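Local coordinates for protein CT296 (Chlamydia trachomatis, PDB 3QH6) that is of unknown function but resembles Fe(II) 2-oxoglutarate-dependent enzymes in its structure, and may therefore bind iron, at residues Glu24-Val29 against Val75-Leu80; Gln34-Leu39 against Leu115-Glu120; Val93-Val98 against Thr144-Arg149; Gln99-Ile104 against Val136-Ala141; Cys109-Leu114 against Gly125-Gly130. All blocks are in the same frame, centred on the assembly; numbering follows the deposited sequence.

Contact 1: Glu24-Val29 against Val75-Leu80; sequences EGLAPV and VRLDHL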
# COMPACT_ATOMS: atom_id res chain seq x y z
N GLU A 24 1.40 6.82 -9.14
CA GLU A 24 0.25 7.71 -9.02
C GLU A 24 -1.02 6.94 -9.38
O GLU A 24 -1.02 6.14 -10.31
CB GLU A 24 0.39 8.90 -9.99
CG GLU A 24 -0.75 9.90 -9.85
CD GLU A 24 -0.61 11.13 -10.75
OE1 GLU A 24 0.42 11.26 -11.46
OE2 GLU A 24 -1.54 11.96 -10.74
N GLY A 25 -2.09 7.22 -8.65
CA GLY A 25 -3.40 6.64 -8.94
C GLY A 25 -3.45 5.12 -8.88
O GLY A 25 -4.09 4.47 -9.70
N LEU A 26 -2.77 4.54 -7.90
CA LEU A 26 -2.73 3.09 -7.75
C LEU A 26 -4.11 2.54 -7.38
O LEU A 26 -4.55 1.52 -7.90
CB LEU A 26 -1.69 2.70 -6.70
CG LEU A 26 -1.41 1.21 -6.47
CD1 LEU A 26 -0.96 0.53 -7.76
CD2 LEU A 26 -0.34 1.03 -5.39
N ALA A 27 -4.79 3.23 -6.47
CA ALA A 27 -6.08 2.81 -5.94
C ALA A 27 -7.08 3.96 -6.13
O ALA A 27 -6.68 5.12 -6.02
CB ALA A 27 -5.95 2.45 -4.48
N PRO A 28 -8.37 3.64 -6.40
CA PRO A 28 -9.39 4.67 -6.62
C PRO A 28 -9.47 5.59 -5.42
O PRO A 28 -9.56 5.13 -4.29
CB PRO A 28 -10.69 3.87 -6.75
CG PRO A 28 -10.27 2.50 -7.15
CD PRO A 28 -8.95 2.28 -6.45
N VAL A 29 -9.44 6.89 -5.67
CA VAL A 29 -9.41 7.87 -4.60
C VAL A 29 -10.64 7.80 -3.69
O VAL A 29 -10.53 8.06 -2.49
CB VAL A 29 -9.26 9.30 -5.18
CG1 VAL A 29 -9.68 10.36 -4.14
CG2 VAL A 29 -7.82 9.50 -5.65
N VAL A 75 -7.92 -3.97 -6.34
CA VAL A 75 -6.84 -3.28 -7.05
C VAL A 75 -5.74 -4.29 -7.43
O VAL A 75 -4.84 -3.97 -8.17
CB VAL A 75 -6.31 -2.09 -6.22
CG1 VAL A 75 -5.21 -1.35 -6.96
CG2 VAL A 75 -7.48 -1.14 -5.92
N ARG A 76 -5.86 -5.52 -6.93
CA ARG A 76 -4.91 -6.62 -7.21
C ARG A 76 -3.51 -6.34 -6.68
O ARG A 76 -2.51 -6.79 -7.27
CB ARG A 76 -4.85 -6.95 -8.71
CG ARG A 76 -6.23 -7.17 -9.32
CD ARG A 76 -6.14 -7.50 -10.79
NE ARG A 76 -5.52 -8.80 -11.06
CZ ARG A 76 -4.26 -8.98 -11.46
NH1 ARG A 76 -3.44 -7.95 -11.63
NH2 ARG A 76 -3.82 -10.22 -11.69
N LEU A 77 -3.43 -5.61 -5.57
CA LEU A 77 -2.16 -5.34 -4.92
C LEU A 77 -1.38 -6.61 -4.58
O LEU A 77 -0.16 -6.60 -4.63
CB LEU A 77 -2.37 -4.56 -3.61
CG LEU A 77 -3.00 -3.18 -3.77
CD1 LEU A 77 -3.02 -2.44 -2.44
CD2 LEU A 77 -2.22 -2.36 -4.84
N ASP A 78 -2.07 -7.70 -4.23
CA ASP A 78 -1.38 -8.96 -3.96
C ASP A 78 -0.73 -9.55 -5.21
O ASP A 78 0.40 -10.05 -5.16
CB ASP A 78 -2.28 -10.02 -3.29
CG ASP A 78 -3.70 -10.10 -3.88
OD1 ASP A 78 -4.01 -9.45 -4.91
OD2 ASP A 78 -4.52 -10.86 -3.28
N HIS A 79 -1.44 -9.49 -6.34
CA HIS A 79 -0.91 -10.03 -7.58
C HIS A 79 0.20 -9.12 -8.11
O HIS A 79 1.20 -9.60 -8.63
CB HIS A 79 -2.04 -10.24 -8.62
CG HIS A 79 -2.95 -11.37 -8.26
ND1 HIS A 79 -4.08 -11.21 -7.48
CD2 HIS A 79 -2.89 -12.70 -8.56
CE1 HIS A 79 -4.67 -12.38 -7.31
NE2 HIS A 79 -3.98 -13.30 -7.96
N LEU A 80 0.06 -7.81 -7.94
CA LEU A 80 1.09 -6.87 -8.40
C LEU A 80 2.38 -7.00 -7.60
O LEU A 80 3.49 -6.98 -8.15
CB LEU A 80 0.59 -5.43 -8.34
CG LEU A 80 -0.57 -5.15 -9.31
CD1 LEU A 80 -1.18 -3.81 -8.95
CD2 LEU A 80 -0.08 -5.22 -10.79

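Contact 2: Gln34-Leu39 against Leu115-Glu120; sequences QLEAEL and LCLSGE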
# COMPACT_ATOMS: atom_id res chain seq x y z
N GLN A 34 -13.18 6.62 1.68
CA GLN A 34 -14.20 5.87 2.40
C GLN A 34 -13.55 5.05 3.51
O GLN A 34 -13.98 5.10 4.65
CB GLN A 34 -15.02 4.97 1.45
N LEU A 35 -12.49 4.30 3.18
CA LEU A 35 -11.71 3.57 4.19
C LEU A 35 -11.22 4.49 5.32
O LEU A 35 -11.40 4.20 6.49
CB LEU A 35 -10.50 2.89 3.51
CG LEU A 35 -9.63 1.99 4.40
CD1 LEU A 35 -10.47 0.88 5.01
CD2 LEU A 35 -8.46 1.39 3.66
N GLU A 36 -10.60 5.62 4.97
CA GLU A 36 -10.13 6.55 5.97
C GLU A 36 -11.26 7.04 6.91
O GLU A 36 -11.04 7.21 8.12
CB GLU A 36 -9.42 7.75 5.33
CG GLU A 36 -8.61 8.48 6.42
CD GLU A 36 -8.17 9.88 6.03
OE1 GLU A 36 -6.98 10.19 6.27
OE2 GLU A 36 -9.02 10.65 5.49
N ALA A 37 -12.44 7.28 6.36
CA ALA A 37 -13.55 7.78 7.17
C ALA A 37 -14.00 6.70 8.16
O ALA A 37 -14.29 6.99 9.31
CB ALA A 37 -14.71 8.25 6.29
N GLU A 38 -14.02 5.44 7.72
CA GLU A 38 -14.35 4.33 8.61
C GLU A 38 -13.29 4.13 9.68
O GLU A 38 -13.63 3.79 10.82
CB GLU A 38 -14.55 3.03 7.82
CG GLU A 38 -15.65 3.14 6.75
CD GLU A 38 -16.39 1.83 6.47
OE1 GLU A 38 -16.51 0.98 7.38
OE2 GLU A 38 -16.86 1.66 5.33
N LEU A 39 -12.01 4.32 9.34
CA LEU A 39 -10.95 4.20 10.33
C LEU A 39 -11.09 5.31 11.38
O LEU A 39 -10.86 5.08 12.56
CB LEU A 39 -9.56 4.24 9.68
CG LEU A 39 -9.11 2.98 8.93
CD1 LEU A 39 -8.03 3.26 7.91
CD2 LEU A 39 -8.65 1.91 9.91
N LEU A 115 -0.06 2.83 0.98
CA LEU A 115 -1.12 3.45 0.18
C LEU A 115 -1.59 4.71 0.87
O LEU A 115 -2.01 4.67 2.01
CB LEU A 115 -2.25 2.45 0.03
CG LEU A 115 -3.46 2.84 -0.81
CD1 LEU A 115 -3.11 3.11 -2.28
CD2 LEU A 115 -4.40 1.69 -0.71
N CYS A 116 -1.50 5.85 0.20
CA CYS A 116 -1.94 7.10 0.83
C CYS A 116 -3.49 7.20 0.75
O CYS A 116 -4.07 6.92 -0.31
CB CYS A 116 -1.23 8.28 0.18
SG CYS A 116 -1.73 9.86 0.89
N LEU A 117 -4.14 7.56 1.86
CA LEU A 117 -5.60 7.48 1.98
C LEU A 117 -6.29 8.83 1.78
O LEU A 117 -7.48 8.87 1.46
CB LEU A 117 -6.04 6.90 3.35
CG LEU A 117 -5.68 5.43 3.63
CD1 LEU A 117 -6.28 4.98 4.96
CD2 LEU A 117 -6.15 4.52 2.50
N SER A 118 -5.56 9.92 1.99
CA SER A 118 -6.18 11.24 1.95
C SER A 118 -5.23 12.35 1.51
O SER A 118 -4.01 12.15 1.40
CB SER A 118 -6.75 11.58 3.33
OG SER A 118 -5.70 11.80 4.26
N GLY A 119 -5.80 13.52 1.24
CA GLY A 119 -5.03 14.68 0.87
C GLY A 119 -4.72 14.67 -0.61
O GLY A 119 -5.28 13.89 -1.37
N GLU A 120 -3.78 15.52 -1.01
CA GLU A 120 -3.37 15.64 -2.40
C GLU A 120 -2.97 14.31 -3.03
O GLU A 120 -3.36 14.03 -4.17
CB GLU A 120 -2.21 16.63 -2.51
CG GLU A 120 -1.86 17.01 -3.93
CD GLU A 120 -0.92 18.19 -3.99
OE1 GLU A 120 -1.39 19.32 -3.72
OE2 GLU A 120 0.28 17.99 -4.28

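Contact 3: Val93-Val98 against Thr144-Arg149; sequences VRDLWV and TAIILR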
# COMPACT_ATOMS: atom_id res chain seq x y z
N VAL A 93 -0.71 -10.03 5.34
CA VAL A 93 -0.52 -10.67 6.65
C VAL A 93 -0.58 -9.66 7.80
O VAL A 93 -0.93 -10.03 8.93
CB VAL A 93 0.82 -11.47 6.71
CG1 VAL A 93 0.75 -12.67 5.75
CG2 VAL A 93 2.07 -10.56 6.40
N ARG A 94 -0.24 -8.41 7.54
CA ARG A 94 -0.23 -7.40 8.61
C ARG A 94 -0.53 -6.06 7.99
O ARG A 94 -0.26 -5.86 6.80
CB ARG A 94 1.16 -7.32 9.27
CG ARG A 94 1.49 -8.55 10.12
CD ARG A 94 2.91 -8.41 10.75
NE ARG A 94 3.96 -8.50 9.75
CZ ARG A 94 4.38 -9.64 9.21
NH1 ARG A 94 3.81 -10.78 9.56
NH2 ARG A 94 5.35 -9.65 8.30
N ASP A 95 -1.06 -5.12 8.77
CA ASP A 95 -1.17 -3.75 8.27
C ASP A 95 -1.05 -2.72 9.41
O ASP A 95 -1.06 -3.08 10.58
CB ASP A 95 -2.46 -3.60 7.46
CG ASP A 95 -3.67 -3.45 8.32
OD1 ASP A 95 -3.63 -2.63 9.26
OD2 ASP A 95 -4.65 -4.17 8.05
N LEU A 96 -0.89 -1.46 9.07
CA LEU A 96 -0.83 -0.43 10.11
C LEU A 96 -1.35 0.85 9.51
O LEU A 96 -0.90 1.28 8.45
CB LEU A 96 0.62 -0.22 10.59
CG LEU A 96 0.87 0.83 11.69
CD1 LEU A 96 0.30 0.42 13.04
CD2 LEU A 96 2.36 1.12 11.85
N TRP A 97 -2.29 1.49 10.18
CA TRP A 97 -2.79 2.77 9.72
C TRP A 97 -1.94 3.85 10.36
O TRP A 97 -1.88 3.94 11.57
CB TRP A 97 -4.24 2.91 10.17
CG TRP A 97 -4.86 4.21 9.79
CD1 TRP A 97 -4.69 4.89 8.63
CD2 TRP A 97 -5.78 4.97 10.58
NE1 TRP A 97 -5.46 6.05 8.65
CE2 TRP A 97 -6.13 6.11 9.84
CE3 TRP A 97 -6.34 4.79 11.85
CZ2 TRP A 97 -7.01 7.07 10.32
CZ3 TRP A 97 -7.20 5.74 12.33
CH2 TRP A 97 -7.53 6.88 11.57
N VAL A 98 -1.25 4.66 9.56
CA VAL A 98 -0.25 5.58 10.12
C VAL A 98 -0.59 7.04 9.79
O VAL A 98 -1.13 7.34 8.72
CB VAL A 98 1.18 5.27 9.62
CG1 VAL A 98 1.65 3.89 10.09
CG2 VAL A 98 1.25 5.36 8.12
N THR A 144 -3.33 10.70 6.09
CA THR A 144 -2.89 9.43 6.63
C THR A 144 -2.62 8.41 5.52
O THR A 144 -2.88 8.65 4.34
CB THR A 144 -3.92 8.80 7.61
OG1 THR A 144 -5.06 8.33 6.89
CG2 THR A 144 -4.35 9.81 8.67
N ALA A 145 -2.08 7.27 5.91
CA ALA A 145 -1.74 6.24 4.95
C ALA A 145 -1.89 4.91 5.64
O ALA A 145 -2.00 4.84 6.87
CB ALA A 145 -0.31 6.44 4.44
N ILE A 146 -1.90 3.84 4.86
CA ILE A 146 -1.93 2.51 5.45
C ILE A 146 -0.79 1.69 4.84
O ILE A 146 -0.57 1.73 3.63
CB ILE A 146 -3.32 1.81 5.28
CG1 ILE A 146 -3.37 0.48 6.04
CG2 ILE A 146 -3.73 1.61 3.79
CD1 ILE A 146 -4.77 -0.10 6.07
N ILE A 147 -0.00 1.05 5.70
CA ILE A 147 1.06 0.20 5.21
C ILE A 147 0.54 -1.23 5.24
O ILE A 147 -0.06 -1.67 6.22
CB ILE A 147 2.37 0.34 6.05
CG1 ILE A 147 3.44 -0.58 5.47
CG2 ILE A 147 2.13 0.05 7.54
CD1 ILE A 147 4.20 0.08 4.30
N LEU A 148 0.75 -1.92 4.13
CA LEU A 148 0.21 -3.26 3.93
C LEU A 148 1.40 -4.18 3.77
O LEU A 148 2.26 -3.90 2.95
CB LEU A 148 -0.60 -3.28 2.62
CG LEU A 148 -1.78 -2.30 2.60
CD1 LEU A 148 -2.33 -2.17 1.18
CD2 LEU A 148 -2.85 -2.78 3.57
N ARG A 149 1.45 -5.26 4.54
CA ARG A 149 2.58 -6.16 4.48
C ARG A 149 2.18 -7.43 3.77
O ARG A 149 1.27 -8.12 4.22
CB ARG A 149 3.06 -6.50 5.90
CG ARG A 149 3.26 -5.31 6.83
CD ARG A 149 4.36 -4.37 6.31
NE ARG A 149 4.72 -3.41 7.35
CZ ARG A 149 5.76 -2.60 7.31
NH1 ARG A 149 6.57 -2.63 6.27
NH2 ARG A 149 6.00 -1.77 8.33

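Contact 4: Gln99-Ile104 against Val136-Ala141; sequences QKQEEI and VFDWGA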
# COMPACT_ATOMS: atom_id res chain seq x y z
N GLN A 99 -0.30 7.93 10.74
CA GLN A 99 -0.41 9.37 10.53
C GLN A 99 0.92 9.97 10.00
O GLN A 99 0.92 10.96 9.27
CB GLN A 99 -0.83 10.05 11.84
CG GLN A 99 -0.43 11.50 11.98
CD GLN A 99 -0.87 12.35 10.80
OE1 GLN A 99 -2.02 12.26 10.36
NE2 GLN A 99 0.04 13.16 10.27
N LYS A 100 2.04 9.37 10.37
CA LYS A 100 3.38 9.91 10.06
C LYS A 100 4.28 8.80 9.51
O LYS A 100 4.16 7.64 9.92
CB LYS A 100 4.01 10.46 11.35
CG LYS A 100 3.04 11.18 12.26
CD LYS A 100 3.73 11.75 13.49
CE LYS A 100 2.93 12.90 14.09
NZ LYS A 100 2.84 14.06 13.17
N GLN A 101 5.21 9.14 8.62
CA GLN A 101 6.01 8.09 7.98
C GLN A 101 6.98 7.42 8.95
O GLN A 101 7.41 6.30 8.72
CB GLN A 101 6.74 8.59 6.73
CG GLN A 101 7.98 9.41 6.96
CD GLN A 101 8.83 9.49 5.71
OE1 GLN A 101 8.40 10.02 4.68
NE2 GLN A 101 10.04 8.93 5.77
N GLU A 102 7.29 8.12 10.05
CA GLU A 102 8.21 7.61 11.05
C GLU A 102 7.64 6.38 11.75
O GLU A 102 8.36 5.64 12.44
CB GLU A 102 8.49 8.70 12.08
CG GLU A 102 9.36 9.85 11.57
CD GLU A 102 8.60 10.85 10.69
OE1 GLU A 102 7.35 10.89 10.74
OE2 GLU A 102 9.26 11.60 9.94
N GLU A 103 6.34 6.16 11.56
CA GLU A 103 5.64 5.08 12.25
C GLU A 103 5.81 3.76 11.49
O GLU A 103 5.53 2.67 11.99
CB GLU A 103 4.16 5.46 12.42
CG GLU A 103 3.95 6.54 13.49
CD GLU A 103 2.54 7.09 13.54
OE1 GLU A 103 1.80 6.98 12.54
OE2 GLU A 103 2.17 7.66 14.59
N ILE A 104 6.32 3.88 10.27
CA ILE A 104 6.53 2.72 9.41
C ILE A 104 7.87 2.12 9.74
O ILE A 104 8.91 2.61 9.28
CB ILE A 104 6.55 3.15 7.93
CG1 ILE A 104 5.29 3.95 7.59
CG2 ILE A 104 6.72 1.94 7.01
CD1 ILE A 104 5.30 4.51 6.18
N VAL A 136 11.36 9.46 -1.01
CA VAL A 136 10.61 8.94 -2.15
C VAL A 136 9.14 9.40 -2.05
O VAL A 136 8.57 9.87 -3.04
CB VAL A 136 10.70 7.39 -2.26
CG1 VAL A 136 9.77 6.87 -3.35
CG2 VAL A 136 12.13 6.96 -2.56
N PHE A 137 8.53 9.27 -0.87
CA PHE A 137 7.12 9.65 -0.72
C PHE A 137 6.77 10.12 0.68
O PHE A 137 7.19 9.53 1.69
CB PHE A 137 6.21 8.46 -1.09
CG PHE A 137 4.73 8.80 -1.02
CD1 PHE A 137 4.14 9.56 -2.01
CD2 PHE A 137 3.95 8.38 0.05
CE1 PHE A 137 2.78 9.90 -1.94
CE2 PHE A 137 2.59 8.72 0.14
CZ PHE A 137 2.00 9.48 -0.87
N ASP A 138 5.98 11.18 0.74
CA ASP A 138 5.48 11.66 2.02
C ASP A 138 4.17 12.42 1.80
O ASP A 138 3.84 12.81 0.67
CB ASP A 138 6.52 12.56 2.70
CG ASP A 138 6.50 12.43 4.22
OD1 ASP A 138 5.46 12.02 4.79
OD2 ASP A 138 7.54 12.73 4.85
N TRP A 139 3.43 12.62 2.89
CA TRP A 139 2.11 13.25 2.86
C TRP A 139 2.00 14.30 3.97
O TRP A 139 2.73 14.25 4.94
CB TRP A 139 1.02 12.18 3.00
CG TRP A 139 1.14 11.31 4.26
CD1 TRP A 139 0.47 11.48 5.44
CD2 TRP A 139 1.95 10.12 4.44
NE1 TRP A 139 0.82 10.49 6.34
CE2 TRP A 139 1.73 9.65 5.75
CE3 TRP A 139 2.85 9.43 3.61
CZ2 TRP A 139 2.37 8.52 6.26
CZ3 TRP A 139 3.50 8.30 4.13
CH2 TRP A 139 3.25 7.86 5.44
N GLY A 140 1.07 15.24 3.82
CA GLY A 140 0.94 16.35 4.74
C GLY A 140 0.46 15.93 6.11
O GLY A 140 -0.11 14.85 6.27
N ALA A 141 0.70 16.77 7.11
CA ALA A 141 0.40 16.42 8.50
C ALA A 141 -1.08 16.12 8.71
O ALA A 141 -1.45 15.46 9.67
CB ALA A 141 0.85 17.55 9.44

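Contact 5: Cys109-Leu114 against Gly125-Gly130; sequences CDCSVL and GLFFSG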
# COMPACT_ATOMS: atom_id res chain seq x y z
N CYS A 109 8.74 -8.80 5.64
CA CYS A 109 7.86 -9.42 4.62
C CYS A 109 8.44 -9.32 3.19
O CYS A 109 9.33 -8.53 2.93
CB CYS A 109 6.44 -8.81 4.66
SG CYS A 109 6.41 -7.01 4.22
N ASP A 110 7.92 -10.13 2.27
CA ASP A 110 8.41 -10.13 0.89
C ASP A 110 8.26 -8.74 0.27
O ASP A 110 9.14 -8.27 -0.44
CB ASP A 110 7.65 -11.15 0.04
CG ASP A 110 7.82 -12.57 0.53
OD1 ASP A 110 7.40 -12.85 1.66
OD2 ASP A 110 8.36 -13.40 -0.24
N CYS A 111 7.14 -8.07 0.52
CA CYS A 111 6.91 -6.77 -0.14
C CYS A 111 5.91 -5.96 0.68
O CYS A 111 4.91 -6.52 1.13
CB CYS A 111 6.33 -6.97 -1.55
SG CYS A 111 6.33 -5.41 -2.55
N SER A 112 6.17 -4.67 0.87
CA SER A 112 5.14 -3.82 1.48
C SER A 112 4.49 -2.88 0.46
O SER A 112 5.08 -2.56 -0.59
CB SER A 112 5.75 -3.01 2.64
OG SER A 112 6.27 -3.87 3.65
N VAL A 113 3.30 -2.38 0.77
CA VAL A 113 2.73 -1.32 -0.04
C VAL A 113 2.26 -0.23 0.89
O VAL A 113 1.51 -0.49 1.83
CB VAL A 113 1.54 -1.81 -0.89
CG1 VAL A 113 0.83 -0.60 -1.57
CG2 VAL A 113 2.02 -2.81 -1.91
N LEU A 114 2.71 0.99 0.64
CA LEU A 114 2.22 2.13 1.40
C LEU A 114 1.17 2.77 0.51
O LEU A 114 1.47 3.16 -0.59
CB LEU A 114 3.38 3.11 1.70
CG LEU A 114 3.10 4.41 2.46
CD1 LEU A 114 2.12 5.32 1.72
CD2 LEU A 114 2.59 4.12 3.83
N GLY A 125 0.44 4.90 -4.32
CA GLY A 125 0.99 3.81 -3.52
C GLY A 125 2.44 3.52 -3.85
O GLY A 125 2.87 3.69 -4.98
N LEU A 126 3.19 3.07 -2.85
CA LEU A 126 4.61 2.76 -3.00
C LEU A 126 4.81 1.29 -2.70
O LEU A 126 4.46 0.85 -1.59
CB LEU A 126 5.44 3.64 -2.02
CG LEU A 126 6.97 3.41 -1.93
CD1 LEU A 126 7.67 3.80 -3.23
CD2 LEU A 126 7.58 4.18 -0.76
N PHE A 127 5.31 0.50 -3.66
CA PHE A 127 5.72 -0.87 -3.36
C PHE A 127 7.18 -0.80 -2.93
O PHE A 127 7.97 -0.13 -3.59
CB PHE A 127 5.68 -1.78 -4.57
CG PHE A 127 4.28 -2.06 -5.10
CD1 PHE A 127 3.65 -1.13 -5.92
CD2 PHE A 127 3.65 -3.27 -4.81
CE1 PHE A 127 2.38 -1.39 -6.47
CE2 PHE A 127 2.36 -3.55 -5.34
CZ PHE A 127 1.73 -2.61 -6.15
N PHE A 128 7.58 -1.53 -1.89
CA PHE A 128 8.98 -1.52 -1.51
C PHE A 128 9.28 -2.74 -0.66
O PHE A 128 8.37 -3.37 -0.14
CB PHE A 128 9.32 -0.25 -0.69
CG PHE A 128 8.60 -0.16 0.67
CD1 PHE A 128 9.26 -0.53 1.85
CD2 PHE A 128 7.29 0.31 0.76
CE1 PHE A 128 8.61 -0.44 3.08
CE2 PHE A 128 6.63 0.40 1.98
CZ PHE A 128 7.29 0.02 3.15
N SER A 129 10.56 -3.06 -0.47
CA SER A 129 10.86 -4.08 0.51
C SER A 129 11.87 -3.56 1.50
O SER A 129 12.56 -2.61 1.24
CB SER A 129 11.31 -5.40 -0.16
OG SER A 129 12.67 -5.41 -0.46
N GLY A 130 11.92 -4.18 2.67
CA GLY A 130 12.81 -3.69 3.72
C GLY A 130 12.32 -2.40 4.37
O GLY A 130 11.13 -2.16 4.48
O HOH W 1 10.33 -6.20 3.76
O HOH W 2 8.96 -3.98 3.56

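Contact 1: Glu24-Val29 against Val75-Leu80
Val75 meets the loop Glu24-Val29 with both of its methyl groups. CG1 comes close to a backbone oxygen, at 3.1 Å from Leu26 O. It stands anti to the backbone N (chi1 -179°), which leaves CG2 beside that N and turned to Ala27 and Pro28. Val75 CG2 lies 3.8 Å from Pro28 CD and 4.2 Å from Ala27 CB. The Pro28 ring and the Val75 side chain slide past each other in opposite directions. Arg76 follows with positive phi. It is the C-prime residue of a Schellman motif that ends helix 66-75, and it is also the N-cap of helix 77-85. The loop therefore packs where two consecutive helices join. Leu77, in the first turn of the second helix, sends CD2 to 3.9 Å from Leu26 CD2. The two leucines cross obliquely. Leu77 CD2 is also 4.0 Å from Leu26 CG, so one methyl rests on the branch of its neighbour. Leu77 packs as well on Leu148 and Phe150 of strand 145-151. One turn further on, the side chain of Leu80 packs on Phe127, which Leu26 also touches.

Contact 2: Gln34-Leu39 against Leu115-Glu120
The carboxylate of Glu36 is the flat group of this contact, and Ser118 meets it from off its plane. Ser118 CB lies 3.3 Å from both Glu36 OE1 and Glu36 OE2. Ser118 OG donates a hydrogen bond of 2.9 Å to Glu36 OE1. It comes to the syn side of that oxygen, 34° out of the carboxylate plane. Glu36 reaches the serine with its chain extended, CG anti to the backbone N (chi1 -164°). The same OE1 is hydrogen-bonded to Thr144 OG1. Ser118 OG in turn is bonded to Thr144 N. One carboxylate oxygen, one serine hydroxyl and one threonine thus form a small buried polar cluster. The two bonds on OE1 would limit rotation of the carboxylate.

Leu117 fills the apolar side. Its CB lies 4.0 Å from Glu36 CB, next to the stem of the glutamate. Its two methyls then separate. Leu117 CD1 meets Leu39 CD1 at 3.8 Å, and these side chains cross at about a right angle. Leu117 CD2 meets Leu35 CD2 at 4.1 Å. Leu35, Glu36 and Leu39 project toward the second segment from about one turn of helix 29-42. Trp97 touches both Leu39 and Leu117, and Ile146 touches Leu117. The arrangement is that of a helix laid on an antiparallel sheet, here just past the end of strand 111-116. It is consistent with the helix-backed sheet of Fe(II) 2-oxoglutarate-dependent enzymes.

Contact 3: Val93-Val98 against Thr144-Arg149
Trp97 lays its indole beside the start of the partner strand and meets it with the pyrrole edge. NE1 donates to Thr144 OG1 at 2.9 Å, with an angle of 158° at the hydrogen. The hydroxyl lies in the ring plane, and it has Glu36 as a further partner. CG of Trp97 is anti to the backbone N (chi1 178°), and the ring edge also brings CD1 to 3.2 Å from Ala145 O. NE1 is hydrogen-bonded, while CD1 merely lies near its oxygen.

Asp95, Ile146 and Leu148 share this face of the sheet with Trp97. Ile146 CD1 reaches across to 4.2 Å from Asp95 CG. Leu148 CD2 lies 4.0 Å from Asp95 CB. The aspartate carboxylate is held by His62 ND1 and by Val61 N.

Arg94, Leu96, Val98, Ala145, Ile147 and Arg149 take the other face. Arg94 CB and Arg149 CG touch at 3.8 Å, so the two arginines pack through their aliphatic stems. Val93 CG2 lies over one face of the Arg94 guanidinium, near its rim, while Arg94 NE makes a salt bridge with Asp107. Val98 CG2 rests 4.1 Å from Ala145 CB.

Six backbone hydrogen bonds join the strands. They run antiparallel, with axes 167° apart. Strand 91-98 is an outer strand of the five-stranded antiparallel sheet, which is consistent with a distant relation to the cupin clan.

Contact 4: Gln99-Ile104 against Val136-Ala141
Trp139 NE1 donates a hydrogen bond of 3.0 Å to Gln99 O. The bond is bent, at 141°, and the donor stands well above the carbonyl plane instead of on a lone pair. The benzene part of the indole reaches on along the chain. Trp139 CZ2 is 3.7 Å from Gln101 N, and Trp139 CH2 is 3.8 Å from Gln101 CB. Ile104 comes from the opposite direction and sets CD1 at the ring edge, 4.0 Å from CH2 of Trp139. At the far end, Gln99 folds its side chain back at chi2 (53°). This brings Gln99 NE2 to 2.8 Å from Ala141 O, though the angle makes it a weak hydrogen bond.

Further bonds help to position both partners. Glu103 OE1 accepts from Gln99 N at 2.9 Å and from Lys100 N, which comes from above the carboxylate plane. That double grip holds the two peptides flanking Gln99 CA, including the one whose carbonyl accepts from Trp139. A short 3-10 turn at Gln101-Glu103 keeps Glu103 close to them. On the other segment, Asp138 OD1 accepts from Trp139 N at 2.8 Å and also lies over one face of the indole, near its rim.

Both segments are loops beside the sheet. Trp139 packs on Val98, Ala145 and Leu114, from three strands. Ile104 reaches Leu114, Ile147 and Arg149, while Phe137 rests on Leu114 and Cys116 of strand 111-116.

Contact 5: Cys109-Leu114 against Gly125-Gly130
Ser112 and Phe128 make the tight part of this contact. Ser112 CB sits over one face of the Phe128 ring, 3.8 Å from its centroid, in a CH-pi contact. Phe128 turns its ring under the serine with CG between the backbone N and the carbonyl carbon (chi1 65°). On the other face of the sheet, Val113 and Phe127 lie side by side and point the same way. Val113 CG2 is 3.4 Å from Phe127 CD2. Cys111 SG meets the edge of the same ring, 4.1 Å from CD2 of Phe127, as a sulfur-aromatic contact. Ala81 and Leu84 of helix 77-85 also pack on Phe127.

The two strands form an antiparallel beta hairpin. Ser112 pairs with Phe128 and Leu114 with Leu126, each through two backbone hydrogen bonds. Against its other neighbour, strand 145-151, the first strand carries a classic beta bulge: Asp110 and Cys111 both face Phe150.

Toward Gly130 the segments spread and water fills in. One water donates to Cys109 O at 2.7 Å and accepts from Gly130 N at 2.8 Å. A second links Ser112 OG, at 2.7 Å, to Gly130 O. Ser112 OG is also hydrogen-bonded to Arg149 NH1. Exposed Ser129 brings CB to 3.6 Å from Asp110 O.

Contacts 3 and 5 are buried strand pairings in one sheet. Strand 111-116 of contact 5 lies next to strand 145-151 of contact 3, joined by the bond from Leu148 N to Val113 O. Contact 2 is also buried. It uses the residues just after strand 111-116, set against a helix, with a polar cluster that reaches contact 3 through Thr144. Contacts 1 and 4 are only partly buried and involve loops. Contact 1 has no hydrogen bond between its segments and is mainly aliphatic. Contact 4 relies on a tryptophan and bent polar bonds. Their centres are about 19 Å apart, on opposite sides of the chain's centre, yet both touch contact 5.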